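Local coordinates for protein oxidoreductase (Thermotoga maritima, PDB 1ZH8) that binds NADP and probably catalyses NADP-dependent oxidation or reduction of an alcohol or carbonyl group, as a member of the GFO/IDH/MocA oxidoreductase family, at residues A[115-129]-A[313-325]. Sequence-based numbering, arbitrary orientation. Where two conformers were deposited one is given.
Sequences ISTDVETGKKVVELS and PVQALKDLAFIEA
Leu317 and Val119 interlock between helices 119-129 and 313-325, which run antiparallel (172°) with their axes 9.4 Å apart. Leu317 is a knob in the hole formed by Val119, Gly122, Lys123 and Val126, and its branched end suits the place by giving each part of the hole a methyl. Its CG stands anti to the backbone N (chi1 -172°), which carries CD1 over the backbone of Gly122, 3.6 Å from Gly122 CA, while CD2 meets Lys123 CG and Val126 CG2. Glycine suits the floor of this hole, because a CB there would run into Leu317 CD1. Val119 returns the fit, a compact knob among Leu317, Leu320, Ala321 and Glu324; its CG2 lies 3.7 Å from Ala321 CA, where the small alanine admits it, and CG1 crosses to Leu317 CD1.

Ile115, just before the helix, extends the apolar seam: CB packs on Ala316 CB and CG2 on Leu320 CD2. Its CD1 lies against a backbone oxygen, 3.4 Å from Pro313 O. The first amides of a helix lack a backbone acceptor in a preceding turn, and carboxylates supply one here. Glu324, from the other helix, stretches out to accept from Val119 N through OE1 (2.7 Å), on the syn side and 15° out of the carboxylate plane, while OE2 takes a bond from a water held by Glu120 N. Asp118 is the N-cap: its OD1 accepts from Thr121 N and, at 2.7 Å, from Thr121 OG1, and its OD2 from Thr117 OG1. Replacing this aspartate by alanine removes the carboxylate and would probably leave Thr121 N uncapped and Thr117 OG1 without this partner.

Near the C-terminus, the helix beginning at Pro313 thus returns to the NAD-binding Rossmann fold and packs antiparallel, knobs-into-holes, on helix 119-129, with strand 136-139 of the parallel sheet touching both segments.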
loop_
_atom_site.group_PDB
_atom_site.type_symbol
_atom_site.label_atom_id
_atom_site.label_comp_id
_atom_site.label_asym_id
_atom_site.label_seq_id
_atom_site.Cartn_x
_atom_site.Cartn_y
_atom_site.Cartn_z
ATOM N N ILE A 115 -21.064 -3.399 14.349
ATOM C CA ILE A 115 -22.473 -3.721 14.326
ATOM C C ILE A 115 -22.740 -5.159 14.823
ATOM O O ILE A 115 -23.631 -5.363 15.644
ATOM C CB ILE A 115 -23.115 -3.452 12.946
ATOM C CG1 ILE A 115 -24.639 -3.604 13.019
ATOM C CG2 ILE A 115 -22.523 -4.349 11.869
ATOM C CD1 ILE A 115 -25.355 -3.469 11.662
ATOM N N SER A 116 -21.971 -6.136 14.346
ATOM C CA SER A 116 -22.089 -7.527 14.799
ATOM C C SER A 116 -20.813 -8.308 14.465
ATOM O O SER A 116 -19.814 -7.703 14.101
ATOM C CB SER A 116 -23.309 -8.220 14.199
ATOM O OG SER A 116 -23.526 -9.463 14.839
ATOM N N THR A 117 -20.857 -9.633 14.579
ATOM C CA THR A 117 -19.663 -10.453 14.504
ATOM C C THR A 117 -19.219 -10.657 13.068
ATOM O O THR A 117 -18.052 -10.980 12.809
ATOM C CB THR A 117 -19.916 -11.849 15.112
ATOM O OG1 THR A 117 -21.064 -12.420 14.472
ATOM C CG2 THR A 117 -20.174 -11.757 16.615
ATOM N N ASP A 118 -20.162 -10.486 12.147
ATOM C CA ASP A 118 -19.957 -10.679 10.708
ATOM C C ASP A 118 -21.147 -10.085 9.942
ATOM O O ASP A 118 -22.161 -9.697 10.541
ATOM C CB ASP A 118 -19.813 -12.176 10.370
ATOM C CG ASP A 118 -20.906 -13.011 11.001
ATOM O OD1 ASP A 118 -22.050 -12.914 10.536
ATOM O OD2 ASP A 118 -20.637 -13.734 11.991
ATOM N N VAL A 119 -21.041 -10.053 8.621
ATOM C CA VAL A 119 -22.079 -9.419 7.799
ATOM C C VAL A 119 -23.430 -10.147 7.785
ATOM O O VAL A 119 -24.457 -9.486 7.865
ATOM C CB VAL A 119 -21.581 -9.095 6.369
ATOM C CG1 VAL A 119 -22.711 -8.559 5.523
ATOM C CG2 VAL A 119 -20.478 -8.061 6.445
ATOM N N GLU A 120 -23.456 -11.477 7.688
ATOM C CA GLU A 120 -24.759 -12.160 7.777
ATOM C C GLU A 120 -25.520 -11.867 9.088
ATOM O O GLU A 120 -26.744 -11.702 9.074
ATOM C CB GLU A 120 -24.676 -13.678 7.479
ATOM C CG GLU A 120 -23.931 -14.547 8.496
ATOM C CD GLU A 120 -24.064 -16.054 8.230
ATOM O OE1 GLU A 120 -24.914 -16.465 7.416
ATOM O OE2 GLU A 120 -23.311 -16.830 8.855
ATOM N N THR A 121 -24.798 -11.743 10.197
ATOM C CA THR A 121 -25.429 -11.433 11.468
ATOM C C THR A 121 -25.770 -9.953 11.525
ATOM O O THR A 121 -26.828 -9.573 12.057
ATOM C CB THR A 121 -24.539 -11.811 12.668
ATOM O OG1 THR A 121 -23.969 -13.098 12.456
ATOM C CG2 THR A 121 -25.359 -11.895 13.913
ATOM N N GLY A 122 -24.868 -9.129 10.982
ATOM C CA GLY A 122 -25.089 -7.685 10.861
ATOM C C GLY A 122 -26.386 -7.366 10.132
ATOM O O GLY A 122 -27.146 -6.491 10.574
ATOM N N LYS A 123 -26.661 -8.086 9.035
ATOM C CA LYS A 123 -27.876 -7.865 8.241
ATOM C C LYS A 123 -29.127 -8.048 9.066
ATOM O O LYS A 123 -30.145 -7.438 8.762
ATOM C CB LYS A 123 -27.966 -8.806 7.060
ATOM C CG LYS A 123 -27.214 -8.423 5.821
ATOM C CD LYS A 123 -27.209 -9.661 4.900
ATOM C CE LYS A 123 -26.243 -9.514 3.744
ATOM N NZ LYS A 123 -26.369 -10.662 2.783
ATOM N N LYS A 124 -29.063 -8.894 10.094
ATOM C CA LYS A 124 -30.244 -9.128 10.945
ATOM C C LYS A 124 -30.482 -7.924 11.863
ATOM O O LYS A 124 -31.629 -7.588 12.160
ATOM C CB LYS A 124 -30.155 -10.431 11.741
ATOM C CG LYS A 124 -30.169 -11.690 10.883
ATOM C CD LYS A 124 -30.222 -12.967 11.755
ATOM C CE LYS A 124 -29.189 -14.063 11.338
ATOM N NZ LYS A 124 -29.698 -15.059 10.319
ATOM N N VAL A 125 -29.395 -7.272 12.294
ATOM C CA VAL A 125 -29.508 -6.054 13.069
ATOM C C VAL A 125 -30.173 -4.997 12.188
ATOM O O VAL A 125 -31.109 -4.307 12.608
ATOM C CB VAL A 125 -28.135 -5.552 13.534
ATOM C CG1 VAL A 125 -28.246 -4.133 14.101
ATOM C CG2 VAL A 125 -27.522 -6.524 14.536
ATOM N N VAL A 126 -29.718 -4.899 10.947
ATOM C CA VAL A 126 -30.261 -3.913 10.032
ATOM C C VAL A 126 -31.752 -4.102 9.813
ATOM O O VAL A 126 -32.501 -3.139 9.905
ATOM C CB VAL A 126 -29.523 -3.894 8.678
ATOM C CG1 VAL A 126 -30.238 -2.969 7.707
ATOM C CG2 VAL A 126 -28.057 -3.474 8.880
ATOM N N GLU A 127 -32.194 -5.330 9.547
ATOM C CA GLU A 127 -33.625 -5.537 9.299
ATOM C C GLU A 127 -34.543 -5.298 10.517
ATOM O O GLU A 127 -35.669 -4.824 10.343
ATOM C CB GLU A 127 -33.935 -6.836 8.527
ATOM C CG GLU A 127 -33.526 -8.153 9.185
ATOM C CD GLU A 127 -34.359 -9.366 8.690
ATOM O OE1 GLU A 127 -35.569 -9.181 8.398
ATOM O OE2 GLU A 127 -33.805 -10.499 8.608
ATOM N N LEU A 128 -34.050 -5.577 11.730
ATOM C CA LEU A 128 -34.778 -5.248 12.969
ATOM C C LEU A 128 -34.881 -3.737 13.139
ATOM O O LEU A 128 -35.913 -3.207 13.564
ATOM C CB LEU A 128 -34.087 -5.823 14.208
ATOM C CG LEU A 128 -34.026 -7.338 14.459
ATOM C CD1 LEU A 128 -33.024 -7.613 15.592
ATOM C CD2 LEU A 128 -35.393 -7.963 14.764
ATOM N N SER A 129 -33.784 -3.059 12.822
ATOM C CA SER A 129 -33.731 -1.613 12.801
ATOM C C SER A 129 -34.776 -1.017 11.855
ATOM O O SER A 129 -35.550 -0.126 12.250
ATOM C CB SER A 129 -32.350 -1.177 12.347
ATOM O OG SER A 129 -32.338 0.208 12.135
ATOM N N PRO A 313 -27.438 1.877 11.214
ATOM C CA PRO A 313 -27.008 0.472 11.119
ATOM C C PRO A 313 -26.436 0.085 9.738
ATOM O O PRO A 313 -25.463 -0.666 9.675
ATOM C CB PRO A 313 -28.302 -0.310 11.427
ATOM C CG PRO A 313 -29.052 0.592 12.340
ATOM C CD PRO A 313 -28.794 1.994 11.788
ATOM N N VAL A 314 -27.040 0.593 8.661
ATOM C CA VAL A 314 -26.603 0.340 7.288
ATOM C C VAL A 314 -25.160 0.802 7.088
ATOM O O VAL A 314 -24.349 0.105 6.469
ATOM C CB VAL A 314 -27.580 1.027 6.264
ATOM C CG1 VAL A 314 -27.077 0.943 4.824
ATOM C CG2 VAL A 314 -28.966 0.389 6.342
ATOM N N GLN A 315 -24.827 1.967 7.641
ATOM C CA GLN A 315 -23.452 2.504 7.563
ATOM C C GLN A 315 -22.463 1.574 8.247
ATOM O O GLN A 315 -21.356 1.334 7.739
ATOM C CB GLN A 315 -23.361 3.900 8.198
ATOM C CG GLN A 315 -24.020 5.031 7.397
ATOM C CD GLN A 315 -23.319 5.246 6.077
ATOM O OE1 GLN A 315 -22.100 5.429 6.036
ATOM N NE2 GLN A 315 -24.080 5.173 4.974
ATOM N N ALA A 316 -22.868 1.042 9.398
ATOM C CA ALA A 316 -21.962 0.230 10.201
ATOM C C ALA A 316 -21.779 -1.099 9.502
ATOM O O ALA A 316 -20.697 -1.691 9.532
ATOM C CB ALA A 316 -22.513 0.022 11.592
ATOM N N LEU A 317 -22.844 -1.557 8.846
ATOM C CA LEU A 317 -22.776 -2.815 8.143
ATOM C C LEU A 317 -21.769 -2.678 6.996
ATOM O O LEU A 317 -20.943 -3.563 6.775
ATOM C CB LEU A 317 -24.159 -3.252 7.665
ATOM C CG LEU A 317 -24.168 -4.677 7.093
ATOM C CD1 LEU A 317 -23.896 -5.683 8.171
ATOM C CD2 LEU A 317 -25.483 -5.007 6.368
ATOM N N LYS A 318 -21.824 -1.545 6.299
ATOM C CA LYS A 318 -20.846 -1.257 5.243
ATOM C C LYS A 318 -19.411 -1.178 5.772
ATOM O O LYS A 318 -18.487 -1.622 5.101
ATOM C CB LYS A 318 -21.214 0.013 4.463
ATOM C CG LYS A 318 -22.498 -0.127 3.638
ATOM C CD LYS A 318 -23.015 1.237 3.146
ATOM C CE LYS A 318 -24.172 1.018 2.153
ATOM N NZ LYS A 318 -24.668 2.266 1.533
ATOM N N ASP A 319 -19.220 -0.642 6.979
ATOM C CA ASP A 319 -17.887 -0.649 7.559
ATOM C C ASP A 319 -17.401 -2.090 7.750
ATOM O O ASP A 319 -16.253 -2.432 7.412
ATOM C CB ASP A 319 -17.846 0.061 8.908
ATOM C CG ASP A 319 -18.272 1.511 8.842
ATOM O OD1 ASP A 319 -18.061 2.169 7.800
ATOM O OD2 ASP A 319 -18.812 1.989 9.867
ATOM N N LEU A 320 -18.286 -2.926 8.286
ATOM C CA LEU A 320 -17.913 -4.275 8.618
ATOM C C LEU A 320 -17.621 -5.041 7.324
ATOM O O LEU A 320 -16.604 -5.706 7.235
ATOM C CB LEU A 320 -18.998 -4.935 9.473
ATOM C CG LEU A 320 -18.734 -6.350 9.978
ATOM C CD1 LEU A 320 -17.396 -6.446 10.683
ATOM C CD2 LEU A 320 -19.826 -6.746 10.937
ATOM N N ALA A 321 -18.481 -4.885 6.319
ATOM C CA ALA A 321 -18.298 -5.496 4.991
ATOM C C ALA A 321 -16.914 -5.253 4.355
ATOM O O ALA A 321 -16.320 -6.177 3.788
ATOM C CB ALA A 321 -19.405 -5.038 4.038
ATOM N N PHE A 322 -16.410 -4.023 4.448
ATOM C CA PHE A 322 -15.061 -3.723 3.989
ATOM C C PHE A 322 -14.038 -4.648 4.664
ATOM O O PHE A 322 -13.238 -5.296 3.984
ATOM C CB PHE A 322 -14.695 -2.240 4.230
ATOM C CG PHE A 322 -13.241 -1.925 3.961
ATOM C CD1 PHE A 322 -12.817 -1.563 2.683
ATOM C CD2 PHE A 322 -12.297 -2.008 4.976
ATOM C CE1 PHE A 322 -11.480 -1.273 2.415
ATOM C CE2 PHE A 322 -10.946 -1.731 4.725
ATOM C CZ PHE A 322 -10.541 -1.359 3.439
ATOM N N ILE A 323 -14.079 -4.726 5.995
ATOM C CA ILE A 323 -13.141 -5.574 6.728
ATOM C C ILE A 323 -13.378 -7.049 6.437
ATOM O O ILE A 323 -12.431 -7.783 6.129
ATOM C CB ILE A 323 -13.182 -5.310 8.248
ATOM C CG1 ILE A 323 -12.789 -3.850 8.542
ATOM C CG2 ILE A 323 -12.252 -6.262 8.988
ATOM C CD1 ILE A 323 -11.407 -3.514 8.114
ATOM N N GLU A 324 -14.630 -7.493 6.490
ATOM C CA GLU A 324 -14.900 -8.898 6.192
ATOM C C GLU A 324 -14.384 -9.301 4.787
ATOM O O GLU A 324 -13.837 -10.380 4.614
ATOM C CB GLU A 324 -16.373 -9.236 6.375
ATOM C CG GLU A 324 -16.680 -10.728 6.194
ATOM C CD GLU A 324 -18.039 -11.146 6.735
ATOM O OE1 GLU A 324 -18.585 -10.480 7.654
ATOM O OE2 GLU A 324 -18.555 -12.163 6.241
ATOM N N ALA A 325 -14.524 -8.414 3.807
ATOM C CA ALA A 325 -13.967 -8.655 2.470
ATOM C C ALA A 325 -12.446 -8.847 2.485
ATOM O O ALA A 325 -11.949 -9.805 1.898
ATOM C CB ALA A 325 -14.351 -7.541 1.514
HETATM O O HOH W 1 -19.591 -1.742 12.477
HETATM O O HOH W 2 -20.971 -12.870 7.104
#